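Long-range contact in agglutinin (Rhizoctonia solani, PDB 4G9M), which is a fungal lectin of the ricin-type beta-trefoil family that probably recognises carbohydrates and assembles as a domain-swapped dimer: residues B[25-37]-B[78-90]. Residues are numbered along the deposited sequence; the frame is centred on the assembly and turned at random.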
loop_
_atom_site.group_PDB
_atom_site.type_symbol
_atom_site.label_atom_id
_atom_site.label_comp_id
_atom_site.label_asym_id
_atom_site.label_seq_id
_atom_site.Cartn_x
_atom_site.Cartn_y
_atom_site.Cartn_z
ATOM N N ARG B 25 -12.341 23.737 -9.701
ATOM C CA ARG B 25 -13.471 23.941 -10.616
ATOM C C ARG B 25 -13.831 22.716 -11.474
ATOM O O ARG B 25 -14.652 22.811 -12.389
ATOM C CB ARG B 25 -13.255 25.185 -11.492
ATOM C CG ARG B 25 -13.241 26.503 -10.719
ATOM C CD ARG B 25 -13.534 27.693 -11.628
ATOM N NE ARG B 25 -12.474 27.954 -12.600
ATOM C CZ ARG B 25 -11.599 28.952 -12.504
ATOM N NH1 ARG B 25 -11.659 29.787 -11.474
ATOM N NH2 ARG B 25 -10.665 29.118 -13.435
ATOM N N GLY B 26 -13.233 21.568 -11.162
ATOM C CA GLY B 26 -13.360 20.373 -11.981
ATOM C C GLY B 26 -12.861 20.558 -13.406
ATOM O O GLY B 26 -13.273 19.836 -14.320
ATOM N N GLU B 27 -11.958 21.508 -13.593
ATOM C CA GLU B 27 -11.504 21.891 -14.932
ATOM C C GLU B 27 -10.532 20.912 -15.576
ATOM O O GLU B 27 -9.637 20.366 -14.917
ATOM C CB GLU B 27 -10.942 23.313 -14.926
ATOM C CG GLU B 27 -12.036 24.357 -14.728
ATOM C CD GLU B 27 -11.525 25.783 -14.689
ATOM O OE1 GLU B 27 -10.296 25.986 -14.585
ATOM O OE2 GLU B 27 -12.365 26.706 -14.760
ATOM N N ALA B 28 -10.718 20.695 -16.875
ATOM C CA ALA B 28 -9.954 19.692 -17.594
ATOM C C ALA B 28 -8.666 20.288 -18.167
ATOM O O ALA B 28 -7.844 19.573 -18.737
ATOM C CB ALA B 28 -10.799 19.079 -18.701
ATOM N N ALA B 29 -8.486 21.596 -18.019
ATOM C CA ALA B 29 -7.266 22.233 -18.525
ATOM C C ALA B 29 -6.010 21.621 -17.901
ATOM O O ALA B 29 -5.964 21.379 -16.697
ATOM C CB ALA B 29 -7.296 23.736 -18.256
ATOM N N GLU B 30 -4.992 21.389 -18.726
ATOM C CA GLU B 30 -3.697 20.911 -18.246
ATOM C C GLU B 30 -3.112 21.873 -17.206
ATOM O O GLU B 30 -3.011 23.078 -17.449
ATOM C CB GLU B 30 -2.737 20.759 -19.432
ATOM C CG GLU B 30 -1.341 20.316 -19.055
ATOM C CD GLU B 30 -1.253 18.826 -18.762
ATOM O OE1 GLU B 30 -1.983 18.033 -19.400
ATOM O OE2 GLU B 30 -0.447 18.454 -17.885
ATOM N N GLY B 31 -2.738 21.348 -16.045
ATOM C CA GLY B 31 -2.178 22.169 -14.990
ATOM C C GLY B 31 -3.168 22.701 -13.963
ATOM O O GLY B 31 -2.793 23.520 -13.112
ATOM N N THR B 32 -4.420 22.247 -14.024
ATOM C CA THR B 32 -5.444 22.686 -13.067
ATOM C C THR B 32 -5.099 22.244 -11.639
ATOM O O THR B 32 -4.840 21.074 -11.400
ATOM C CB THR B 32 -6.836 22.164 -13.476
ATOM O OG1 THR B 32 -7.167 22.674 -14.776
ATOM C CG2 THR B 32 -7.910 22.606 -12.475
ATOM N N ALA B 33 -5.072 23.197 -10.705
ATOM C CA ALA B 33 -4.694 22.929 -9.321
ATOM C C ALA B 33 -5.507 21.817 -8.675
ATOM O O ALA B 33 -6.725 21.803 -8.781
ATOM C CB ALA B 33 -4.847 24.197 -8.495
ATOM N N ILE B 34 -4.821 20.902 -8.001
ATOM C CA ILE B 34 -5.473 19.969 -7.088
ATOM C C ILE B 34 -5.176 20.457 -5.658
ATOM O O ILE B 34 -4.084 20.944 -5.375
ATOM C CB ILE B 34 -5.003 18.514 -7.346
ATOM C CG1 ILE B 34 -5.478 18.068 -8.733
ATOM C CG2 ILE B 34 -5.552 17.575 -6.291
ATOM C CD1 ILE B 34 -5.047 16.662 -9.132
ATOM N N GLN B 35 -6.162 20.358 -4.772
ATOM C CA GLN B 35 -6.113 21.099 -3.514
ATOM C C GLN B 35 -6.958 20.400 -2.464
ATOM O O GLN B 35 -7.659 19.431 -2.762
ATOM C CB GLN B 35 -6.662 22.516 -3.743
ATOM C CG GLN B 35 -8.162 22.538 -3.999
ATOM C CD GLN B 35 -8.632 23.823 -4.635
ATOM O OE1 GLN B 35 -7.905 24.823 -4.663
ATOM N NE2 GLN B 35 -9.855 23.808 -5.155
ATOM N N GLY B 36 -6.904 20.893 -1.229
ATOM C CA GLY B 36 -7.798 20.397 -0.197
ATOM C C GLY B 36 -9.046 21.256 -0.135
ATOM O O GLY B 36 -8.966 22.470 -0.321
ATOM N N TYR B 37 -10.203 20.639 0.095
ATOM C CA TYR B 37 -11.453 21.394 0.153
ATOM C C TYR B 37 -12.488 20.645 1.006
ATOM O O TYR B 37 -12.460 19.419 1.086
ATOM C CB TYR B 37 -11.982 21.619 -1.271
ATOM C CG TYR B 37 -12.893 22.833 -1.455
ATOM C CD1 TYR B 37 -14.219 22.798 -1.059
ATOM C CD2 TYR B 37 -12.417 24.002 -2.038
ATOM C CE1 TYR B 37 -15.055 23.890 -1.230
ATOM C CE2 TYR B 37 -13.247 25.110 -2.211
ATOM C CZ TYR B 37 -14.565 25.042 -1.804
ATOM O OH TYR B 37 -15.417 26.119 -1.970
ATOM N N SER B 78 7.558 20.424 -2.954
ATOM C CA SER B 78 6.636 21.564 -3.126
ATOM C C SER B 78 6.113 21.819 -4.549
ATOM O O SER B 78 5.406 22.800 -4.784
ATOM C CB SER B 78 7.218 22.845 -2.513
ATOM O OG SER B 78 7.623 22.617 -1.172
ATOM N N VAL B 79 6.434 20.936 -5.490
ATOM C CA VAL B 79 5.856 21.020 -6.820
ATOM C C VAL B 79 4.356 20.726 -6.737
ATOM O O VAL B 79 3.943 19.804 -6.042
ATOM C CB VAL B 79 6.568 20.053 -7.817
ATOM C CG1 VAL B 79 5.811 19.945 -9.131
ATOM C CG2 VAL B 79 8.006 20.530 -8.083
ATOM N N ASN B 80 3.543 21.527 -7.420
ATOM C CA ASN B 80 2.098 21.348 -7.399
ATOM C C ASN B 80 1.606 20.026 -7.984
ATOM O O ASN B 80 2.026 19.603 -9.064
ATOM C CB ASN B 80 1.397 22.500 -8.131
ATOM C CG ASN B 80 1.415 23.795 -7.344
ATOM O OD1 ASN B 80 0.433 24.153 -6.695
ATOM N ND2 ASN B 80 2.532 24.510 -7.403
ATOM N N VAL B 81 0.686 19.390 -7.268
ATOM C CA VAL B 81 -0.110 18.311 -7.833
ATOM C C VAL B 81 -1.247 18.958 -8.623
ATOM O O VAL B 81 -1.926 19.848 -8.122
ATOM C CB VAL B 81 -0.671 17.408 -6.729
ATOM C CG1 VAL B 81 -1.527 16.309 -7.317
ATOM C CG2 VAL B 81 0.485 16.818 -5.918
ATOM N N VAL B 82 -1.432 18.529 -9.866
ATOM C CA VAL B 82 -2.379 19.182 -10.765
ATOM C C VAL B 82 -3.097 18.166 -11.638
ATOM O O VAL B 82 -2.640 17.021 -11.785
ATOM C CB VAL B 82 -1.675 20.187 -11.704
ATOM C CG1 VAL B 82 -1.009 21.324 -10.906
ATOM C CG2 VAL B 82 -0.670 19.475 -12.628
ATOM N N GLY B 83 -4.225 18.579 -12.213
ATOM C CA GLY B 83 -4.926 17.754 -13.184
ATOM C C GLY B 83 -4.188 17.775 -14.510
ATOM O O GLY B 83 -3.785 18.837 -14.985
ATOM N N SER B 84 -4.016 16.606 -15.122
ATOM C CA SER B 84 -3.165 16.503 -16.311
ATOM C C SER B 84 -3.676 15.416 -17.241
ATOM O O SER B 84 -4.298 14.453 -16.794
ATOM C CB SER B 84 -1.728 16.169 -15.900
ATOM O OG SER B 84 -0.850 16.137 -17.021
ATOM N N THR B 85 -3.401 15.565 -18.532
ATOM C CA THR B 85 -3.714 14.520 -19.504
ATOM C C THR B 85 -2.625 13.436 -19.359
ATOM O O THR B 85 -2.732 12.341 -19.912
ATOM C CB THR B 85 -3.754 15.100 -20.942
ATOM O OG1 THR B 85 -4.565 16.282 -20.958
ATOM C CG2 THR B 85 -4.375 14.147 -21.903
ATOM N N THR B 86 -1.571 13.771 -18.618
ATOM C CA THR B 86 -0.517 12.812 -18.290
ATOM C C THR B 86 -0.536 12.434 -16.812
ATOM O O THR B 86 -0.137 13.221 -15.942
ATOM C CB THR B 86 0.886 13.364 -18.635
ATOM O OG1 THR B 86 0.905 13.810 -19.993
ATOM C CG2 THR B 86 1.941 12.257 -18.458
ATOM N N ALA B 87 -0.994 11.221 -16.517
ATOM C CA ALA B 87 -1.008 10.743 -15.152
ATOM C C ALA B 87 0.401 10.549 -14.611
ATOM O O ALA B 87 1.282 10.043 -15.304
ATOM C CB ALA B 87 -1.763 9.415 -15.064
ATOM N N VAL B 88 0.612 10.951 -13.364
ATOM C CA VAL B 88 1.750 10.440 -12.627
ATOM C C VAL B 88 1.348 9.089 -12.021
ATOM O O VAL B 88 0.398 9.021 -11.234
ATOM C CB VAL B 88 2.161 11.415 -11.507
ATOM C CG1 VAL B 88 3.121 10.745 -10.515
ATOM C CG2 VAL B 88 2.782 12.671 -12.107
ATOM N N PRO B 89 2.047 7.999 -12.396
ATOM C CA PRO B 89 1.706 6.707 -11.788
ATOM C C PRO B 89 2.035 6.681 -10.297
ATOM O O PRO B 89 3.037 7.266 -9.877
ATOM C CB PRO B 89 2.583 5.712 -12.563
ATOM C CG PRO B 89 3.798 6.551 -12.981
ATOM C CD PRO B 89 3.200 7.894 -13.318
ATOM N N LEU B 90 1.189 6.009 -9.514
ATOM C CA LEU B 90 1.253 6.048 -8.051
ATOM C C LEU B 90 1.315 4.637 -7.469
ATOM O O LEU B 90 1.015 3.656 -8.156
ATOM C CB LEU B 90 0.018 6.764 -7.475
ATOM C CG LEU B 90 -0.325 8.119 -8.108
ATOM C CD1 LEU B 90 -1.746 8.547 -7.746
ATOM C CD2 LEU B 90 0.679 9.169 -7.676
HETATM O O HOH W 1 0.355 16.243 -20.185
HETATM O O HOH W 2 -1.886 22.424 -5.948
#
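E30 reaches over the end of strand 81-84 and spends both carboxylate oxygens there. E30 OE2 takes a short bond from S84 OG (2.5 Å). E30 OE1 takes a nearly straight one (175°) from T85 N at 3.0 Å; both donors come on the syn side, the amide tilted out of the carboxylate plane. With CG anti to the backbone N (chi1 178°) and a bend at chi2, the chain folds down onto these donors. S84 OG also accepts from T86 N, an ST turn, so one hydroxyl links carboxylate and turn.

Backbone bonds connect the turn and strand 32-37 to strand 81-84: G31 N to G83 O (2.9 Å), G83 N to T32 O (2.7 Å) and I34 N to V81 O (3.1 Å). G31 and T32 both face G83, a G1 beta bulge built on the last two residues of the type II turn A29-T32, where T32 OG1 bonds back to A29 O.

Side-chain packing centres on I34. I34 CD1 lies on the V82-G83 peptide, 3.5 Å from V82 C, and meets V81 CG1 at 4.0 Å; the V82 CG1 methyl rests against the G31 carbonyl. The antiparallel contact joins two strand pairs, 20-23/32-37 and 68-71/81-84, within the beta-trefoil fold of ricin-type lectins.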